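Long-range contact in magnesium and cobalt efflux protein CorC (Pseudomonas aeruginosa, PDB 3LLB), which probably takes part in the transport of magnesium and cobalt ions, the chain here being its C-terminal transporter-associated domain: residues G59-R64 and L76-L81. Sequence-based numbering, arbitrary orientation.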
ATOM      1  N   GLY A  59      -0.203  -9.322   5.279  1.00 13.99           N
ATOM      2  CA  GLY A  59      -1.280 -10.159   4.793  1.00 14.62           C
ATOM      3  C   GLY A  59      -0.650 -11.001   3.744  1.00 14.03           C
ATOM      4  O   GLY A  59       0.464 -11.521   3.969  1.00 13.90           O
ATOM      5  N   GLU A  60      -1.352 -11.093   2.618  1.00 13.35           N
ATOM      6  CA  GLU A  60      -0.944 -11.902   1.461  1.00 12.87           C
ATOM      7  C   GLU A  60      -0.313 -11.053   0.374  1.00 11.37           C
ATOM      8  O   GLU A  60      -0.255 -11.469  -0.766  1.00 11.39           O
ATOM      9  CB  GLU A  60      -2.139 -12.628   0.931  1.00 13.86           C
ATOM     10  CG  GLU A  60      -2.515 -13.761   1.860  1.00 16.56           C
ATOM     11  CD  GLU A  60      -1.580 -14.975   1.685  1.00 22.54           C
ATOM     12  OE1 GLU A  60      -1.545 -15.617   0.586  1.00 28.83           O
ATOM     13  OE2 GLU A  60      -0.884 -15.293   2.635  1.00 25.90           O
ATOM     14  N   PHE A  61       0.200  -9.890   0.760  1.00 10.34           N
ATOM     15  CA  PHE A  61       0.808  -8.965  -0.182  1.00  9.94           C
ATOM     16  C   PHE A  61       2.132  -8.430   0.244  1.00  9.13           C
ATOM     17  O   PHE A  61       2.395  -8.293   1.430  1.00  8.88           O
ATOM     18  CB  PHE A  61      -0.120  -7.791  -0.427  1.00 11.17           C
ATOM     19  CG  PHE A  61      -1.432  -8.173  -1.040  1.00 12.40           C
ATOM     20  CD1 PHE A  61      -1.544  -8.345  -2.388  1.00 13.29           C
ATOM     21  CD2 PHE A  61      -2.539  -8.404  -0.244  1.00 14.21           C
ATOM     22  CE1 PHE A  61      -2.741  -8.726  -2.949  1.00 15.56           C
ATOM     23  CE2 PHE A  61      -3.749  -8.793  -0.823  1.00 15.01           C
ATOM     24  CZ  PHE A  61      -3.832  -8.947  -2.160  1.00 14.24           C
ATOM     25  N   ARG A  62       2.958  -8.147  -0.762  1.00  9.75           N
ATOM     26  CA  ARG A  62       4.153  -7.360  -0.643  1.00  9.16           C
ATOM     27  C   ARG A  62       3.882  -5.910  -1.132  1.00  9.24           C
ATOM     28  O   ARG A  62       3.266  -5.672  -2.196  1.00  9.01           O
ATOM     29  CB  ARG A  62       5.315  -8.018  -1.403  1.00 10.58           C
ATOM     30  CG  ARG A  62       6.594  -7.156  -1.397  1.00 15.30           C
ATOM     31  CD  ARG A  62       7.851  -7.743  -2.117  1.00 20.89           C
ATOM     32  NE  ARG A  62       8.235  -9.053  -1.608  1.00 27.20           N
ATOM     33  CZ  ARG A  62       7.874 -10.225  -2.143  1.00 31.77           C
ATOM     34  NH1 ARG A  62       7.119 -10.279  -3.255  1.00 34.96           N
ATOM     35  NH2 ARG A  62       8.265 -11.363  -1.568  1.00 31.78           N
ATOM     36  N   PHE A  63       4.326  -4.942  -0.317  1.00  7.62           N
ATOM     37  CA  PHE A  63       4.203  -3.528  -0.602  1.00  8.33           C
ATOM     38  C   PHE A  63       5.594  -2.918  -0.734  1.00  7.44           C
ATOM     39  O   PHE A  63       6.320  -2.851   0.235  1.00  8.17           O
ATOM     40  CB  PHE A  63       3.502  -2.819   0.553  1.00  8.55           C
ATOM     41  CG  PHE A  63       2.026  -3.211   0.758  1.00  8.35           C
ATOM     42  CD1 PHE A  63       1.022  -2.343   0.415  1.00 11.49           C
ATOM     43  CD2 PHE A  63       1.664  -4.409   1.410  1.00 10.19           C
ATOM     44  CE1 PHE A  63      -0.321  -2.673   0.628  1.00 10.87           C
ATOM     45  CE2 PHE A  63       0.357  -4.697   1.635  1.00  9.91           C
ATOM     46  CZ  PHE A  63      -0.635  -3.811   1.235  1.00 11.37           C
ATOM     47  N   ARG A  64       5.916  -2.452  -1.936  1.00  6.28           N
ATOM     48  CA  ARG A  64       7.210  -1.818  -2.228  1.00  7.06           C
ATOM     49  C   ARG A  64       6.967  -0.336  -2.478  1.00  6.42           C
ATOM     50  O   ARG A  64       6.059   0.044  -3.287  1.00  8.63           O
ATOM     51  CB  ARG A  64       7.851  -2.488  -3.431  1.00  6.25           C
ATOM     52  CG  ARG A  64       9.078  -1.793  -3.975  1.00 10.59           C
ATOM     53  CD  ARG A  64       9.557  -2.418  -5.258  1.00 15.68           C
ATOM     54  NE  ARG A  64      10.326  -1.421  -6.006  1.00 20.94           N
ATOM     55  CZ  ARG A  64      10.269  -1.210  -7.327  1.00 23.05           C
ATOM     56  NH1 ARG A  64       9.464  -1.933  -8.124  1.00 23.38           N
ATOM     57  NH2 ARG A  64      11.041  -0.266  -7.868  1.00 25.75           N
ATOM     58  N   LEU A  76       2.694   2.843  -3.962  1.00  7.36           N
ATOM     59  CA  LEU A  76       3.168   1.538  -3.575  1.00  7.24           C
ATOM     60  C   LEU A  76       3.014   0.648  -4.781  1.00  5.86           C
ATOM     61  O   LEU A  76       2.056   0.795  -5.518  1.00  8.12           O
ATOM     62  CB  LEU A  76       2.319   0.984  -2.419  1.00  8.13           C
ATOM     63  CG  LEU A  76       2.569   1.971  -1.290  1.00  9.79           C
ATOM     64  CD1 LEU A  76       1.343   2.400  -0.664  1.00 11.77           C
ATOM     65  CD2 LEU A  76       3.677   1.455  -0.394  1.00 11.16           C
ATOM     66  N   ARG A  77       3.937  -0.270  -4.996  1.00  6.73           N
ATOM     67  CA  ARG A  77       3.721  -1.403  -5.860  1.00  6.09           C
ATOM     68  C   ARG A  77       3.285  -2.601  -5.026  1.00  6.28           C
ATOM     69  O   ARG A  77       3.957  -2.981  -4.111  1.00  5.70           O
ATOM     70  CB  ARG A  77       4.983  -1.751  -6.600  1.00  7.81           C
ATOM     71  CG  ARG A  77       4.848  -2.828  -7.623  1.00  9.28           C
ATOM     72  CD  ARG A  77       5.931  -2.750  -8.656  1.00 14.26           C
ATOM     73  NE  ARG A  77       5.935  -3.964  -9.478  1.00 16.81           N
ATOM     74  CZ  ARG A  77       6.364  -4.046 -10.716  1.00 16.87           C
ATOM     75  NH1 ARG A  77       6.827  -2.970 -11.328  1.00 19.79           N
ATOM     76  NH2 ARG A  77       6.303  -5.210 -11.351  1.00 18.31           N
ATOM     77  N   LEU A  78       2.140  -3.131  -5.353  1.00  5.74           N
ATOM     78  CA  LEU A  78       1.534  -4.275  -4.654  1.00  6.67           C
ATOM     79  C   LEU A  78       1.772  -5.553  -5.427  1.00  7.24           C
ATOM     80  O   LEU A  78       1.452  -5.590  -6.587  1.00  9.10           O
ATOM     81  CB  LEU A  78       0.048  -4.032  -4.530  1.00  7.41           C
ATOM     82  CG  LEU A  78      -0.728  -4.999  -3.660  1.00  7.01           C
ATOM     83  CD1 LEU A  78      -0.542  -4.711  -2.147  1.00  7.65           C
ATOM     84  CD2 LEU A  78      -2.207  -4.997  -4.029  1.00  6.87           C
ATOM     85  N   SER A  79       2.385  -6.559  -4.828  1.00  8.12           N
ATOM     86  CA  SER A  79       2.635  -7.872  -5.448  1.00  9.93           C
ATOM     87  C   SER A  79       1.930  -8.916  -4.553  1.00 12.06           C
ATOM     88  O   SER A  79       2.014  -8.849  -3.341  1.00 12.32           O
ATOM     89  CB  SER A  79       4.159  -8.163  -5.479  1.00 11.21           C
ATOM     90  OG  SER A  79       4.915  -7.235  -6.226  1.00 18.38           O
ATOM     91  N   PRO A  80       1.243  -9.929  -5.133  1.00 14.55           N
ATOM     92  CA  PRO A  80       0.760 -11.023  -4.260  1.00 16.69           C
ATOM     93  C   PRO A  80       1.874 -11.887  -3.684  1.00 19.17           C
ATOM     94  O   PRO A  80       2.851 -12.116  -4.381  1.00 19.98           O
ATOM     95  CB  PRO A  80      -0.058 -11.908  -5.210  1.00 16.92           C
ATOM     96  CG  PRO A  80       0.404 -11.577  -6.587  1.00 16.31           C
ATOM     97  CD  PRO A  80       0.867 -10.129  -6.547  1.00 15.51           C
ATOM     98  N   LEU A  81       1.747 -12.420  -2.469  1.00 21.72           N
ATOM     99  CA  LEU A  81       2.817 -13.308  -1.959  1.00 23.88           C
ATOM    100  C   LEU A  81       2.917 -14.721  -2.614  1.00 27.30           C
ATOM    101  O   LEU A  81       4.018 -15.194  -2.898  1.00 27.68           O
ATOM    102  CB  LEU A  81       2.762 -13.447  -0.430  1.00 23.69           C
ATOM    103  CG  LEU A  81       3.159 -12.272   0.459  1.00 21.87           C
ATOM    104  CD1 LEU A  81       3.005 -12.655   1.952  1.00 22.67           C
ATOM    105  CD2 LEU A  81       4.564 -11.797   0.148  1.00 21.11           C
TER
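Arg64 O takes the backbone N-H of Arg77 at 2.7 Å, a hydrogen bond with a weaker CA-H...O contact from Leu76 CA beside it. Arg64 N returns a bond to Arg77 O, closing the hydrogen-bonded pair. Two residues along, Arg62 and Ser79 repeat the exchange, with Arg62 N to Ser79 O at 2.8 Å. Strands 61-68 and 73-80 thus form an antiparallel hairpin in the middle of the domain's sheet. Beyond the non-hydrogen-bonded pair Phe61-Pro80, Glu60 O still holds Leu81 N at 2.8 Å, but the donor sits above the carbonyl plane, 41° out of it.

The face carrying Phe63 and Leu78 is apolar. With CG of Leu78 anti to its backbone N (chi1 -171°), the branch leans across to strand 61-68, and CD1 lies over one face of the Phe63 ring, 3.6 Å from its centroid, a CH-pi contact. Leu78 CD1 also meets Phe61 CB at 3.6 Å, which wedges it between the two phenylalanines. Helices 19-26 and 38-46 pack on this side: Phe22 and Phe26 touch Leu78, while Val38 and Val42 touch Phe63 and Leu76.

Polar chains fill the opposite face. Arg64 and Arg77 run side by side, extended and pointing the same way, their guanidinium planes 39° apart and their NH1 atoms 4.3 Å from each other. Each has a polar partner elsewhere: Asn53 for Arg64, and Asp10, through a salt bridge, for Arg77. Arg62 bends at chi3, its guanidinium salt-bridged to Glu57, with Leu81 CD2 over one face, offset toward its rim. The hairpin is therefore two-sided, apolar toward the helices and lined with arginines on the other face, two of them salt-bridged, where the carboxylate of Asp10 probably eases the repulsion between the paired arginines.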